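Local coordinates for protein pyruvate kinase 1 (Trypanosoma brucei brucei, PDB 4KCT) that transfers the phosphoryl group of phosphoenolpyruvate to ADP, giving pyruvate and ATP, and also decarboxylates oxaloacetate, at residues T358-M363 with S388-Q393. Numbering follows the deposited sequence.
Sequences THDTVM and SAFEVQ
F390, projecting from the last turn of helix 377-392, meets D360 and T361, just ahead of helix 362-369, and the whole contact is built on this one ring. Along 388-393, S388 and A389 come first and pack instead on V478 of strand 476-481, where their small side chains allow the helix a close approach.

F390 follows, its CB directed at the other segment. With CG beside the backbone N and anti to the carbonyl carbon (chi1 -76°), the flat ring spans the distance between the backbones, whose nearest CA atoms, those of T361 and F390, are 7.8 Å apart. T361 CG2 sits over one face, 3.9 Å from the ring centroid and 15° off the ring normal, a CH-pi contact displaced toward the CD1 side. Threonine suits this place because its beta-branch, with CG2 beside the backbone N and anti to the carbonyl carbon, presents the methyl to the ring face and not the hydroxyl. At the far end of the ring, F390 CZ lies 3.3 Å from the carbonyl O of D360, approached obliquely, while D360 CB rests 4.0 Å from F390 CE1. The aspartate thus gives the ring only its backbone and CB; its carboxylate OD2 is hydrogen-bonded by N416, whose side chain also touches F390.

E391 turns instead to the second subunit, where its OE1 forms a salt bridge with K368. V392 packs its branched side chain on V476 and L495, and Q393, with positive phi, closes the helix in a Schellman motif. The end of helix 377-392 thus touches strands 476-481 and 492-497 of the C-terminal alpha/beta domain's mixed sheet, the second subunit, and, through F390 at the surface, the residues just ahead of helix 362-369.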
loop_
_atom_site.group_PDB
_atom_site.type_symbol
_atom_site.label_atom_id
_atom_site.label_comp_id
_atom_site.label_asym_id
_atom_site.label_seq_id
_atom_site.Cartn_x
_atom_site.Cartn_y
_atom_site.Cartn_z
ATOM N N THR A 358 -17.893 -9.296 0.759
ATOM C CA THR A 358 -17.080 -8.327 0.031
ATOM C C THR A 358 -16.430 -7.359 1.031
ATOM O O THR A 358 -17.071 -6.909 1.969
ATOM C CB THR A 358 -17.948 -7.546 -0.964
ATOM O OG1 THR A 358 -18.529 -8.476 -1.901
ATOM C CG2 THR A 358 -17.107 -6.488 -1.726
ATOM N N HIS A 359 -15.144 -7.088 0.872
ATOM C CA HIS A 359 -14.526 -6.106 1.746
ATOM C C HIS A 359 -15.124 -4.718 1.534
ATOM O O HIS A 359 -15.124 -4.213 0.445
ATOM C CB HIS A 359 -13.010 -6.108 1.602
ATOM C CG HIS A 359 -12.319 -5.178 2.572
ATOM N ND1 HIS A 359 -11.310 -5.570 3.362
ATOM C CD2 HIS A 359 -12.529 -3.817 2.850
ATOM C CE1 HIS A 359 -10.920 -4.533 4.150
ATOM N NE2 HIS A 359 -11.675 -3.473 3.846
ATOM N N ASP A 360 -15.650 -4.113 2.602
ATOM C CA ASP A 360 -16.369 -2.815 2.511
ATOM C C ASP A 360 -15.767 -1.852 1.468
ATOM O O ASP A 360 -16.474 -1.335 0.618
ATOM C CB ASP A 360 -16.358 -2.119 3.883
ATOM C CG ASP A 360 -17.586 -2.438 4.710
ATOM O OD1 ASP A 360 -17.597 -2.098 5.912
ATOM O OD2 ASP A 360 -18.528 -3.049 4.170
ATOM N N THR A 361 -14.493 -1.513 1.650
ATOM C CA THR A 361 -13.949 -0.255 1.139
ATOM C C THR A 361 -12.903 -0.500 0.064
ATOM O O THR A 361 -12.475 0.433 -0.605
ATOM C CB THR A 361 -13.295 0.555 2.265
ATOM O OG1 THR A 361 -12.342 -0.275 2.906
ATOM C CG2 THR A 361 -14.359 0.961 3.318
ATOM N N VAL A 362 -12.583 -1.763 -0.196
ATOM C CA VAL A 362 -11.571 -2.084 -1.213
ATOM C C VAL A 362 -11.935 -1.655 -2.616
ATOM O O VAL A 362 -11.110 -1.028 -3.291
ATOM C CB VAL A 362 -11.146 -3.565 -1.198
ATOM C CG1 VAL A 362 -10.331 -3.895 -2.455
ATOM C CG2 VAL A 362 -10.310 -3.847 0.048
ATOM N N MET A 363 -13.184 -1.924 -3.050
ATOM C CA MET A 363 -13.613 -1.475 -4.367
ATOM C C MET A 363 -13.611 0.041 -4.429
ATOM O O MET A 363 -13.142 0.627 -5.410
ATOM C CB MET A 363 -15.014 -2.015 -4.753
ATOM C CG MET A 363 -15.018 -3.447 -5.278
ATOM S SD MET A 363 -14.531 -3.485 -7.007
ATOM C CE MET A 363 -16.138 -3.471 -7.830
ATOM N N SER A 388 -18.050 9.595 2.868
ATOM C CA SER A 388 -18.683 10.020 4.112
ATOM C C SER A 388 -19.650 8.961 4.652
ATOM O O SER A 388 -19.726 8.764 5.859
ATOM C CB SER A 388 -19.363 11.402 3.977
ATOM O OG SER A 388 -20.464 11.381 3.078
ATOM N N ALA A 389 -20.310 8.218 3.748
ATOM C CA ALA A 389 -21.190 7.103 4.157
ATOM C C ALA A 389 -20.411 6.012 4.889
ATOM O O ALA A 389 -20.857 5.478 5.926
ATOM C CB ALA A 389 -21.909 6.517 2.936
ATOM N N PHE A 390 -19.249 5.662 4.362
ATOM C CA PHE A 390 -18.397 4.732 5.082
ATOM C C PHE A 390 -17.974 5.315 6.433
ATOM O O PHE A 390 -17.963 4.600 7.429
ATOM C CB PHE A 390 -17.165 4.354 4.239
ATOM C CG PHE A 390 -17.470 3.382 3.131
ATOM C CD1 PHE A 390 -17.977 2.093 3.425
ATOM C CD2 PHE A 390 -17.252 3.729 1.809
ATOM C CE1 PHE A 390 -18.140 1.145 2.403
ATOM C CE2 PHE A 390 -17.506 2.811 0.775
ATOM C CZ PHE A 390 -17.957 1.523 1.079
ATOM N N GLU A 391 -17.534 6.585 6.459
ATOM C CA GLU A 391 -16.989 7.145 7.732
ATOM C C GLU A 391 -18.036 7.155 8.845
ATOM O O GLU A 391 -17.699 6.986 10.023
ATOM C CB GLU A 391 -16.447 8.564 7.570
ATOM C CG GLU A 391 -15.574 8.795 6.357
ATOM C CD GLU A 391 -14.235 8.127 6.458
ATOM O OE1 GLU A 391 -13.350 8.471 5.638
ATOM O OE2 GLU A 391 -14.058 7.251 7.346
ATOM N N VAL A 392 -19.281 7.435 8.492
ATOM C CA VAL A 392 -20.350 7.481 9.518
ATOM C C VAL A 392 -21.169 6.237 9.634
ATOM O O VAL A 392 -22.114 6.211 10.415
ATOM C CB VAL A 392 -21.342 8.646 9.355
ATOM C CG1 VAL A 392 -20.678 9.968 9.537
ATOM C CG2 VAL A 392 -22.138 8.539 8.049
ATOM N N GLN A 393 -20.859 5.227 8.823
ATOM C CA GLN A 393 -21.650 4.006 8.746
ATOM C C GLN A 393 -23.105 4.341 8.412
ATOM O O GLN A 393 -24.046 3.788 9.022
ATOM C CB GLN A 393 -21.548 3.188 10.068
ATOM C CG GLN A 393 -20.117 2.747 10.392
ATOM C CD GLN A 393 -20.010 1.953 11.693
ATOM O OE1 GLN A 393 -20.746 2.196 12.644
ATOM N NE2 GLN A 393 -19.002 1.119 11.779
#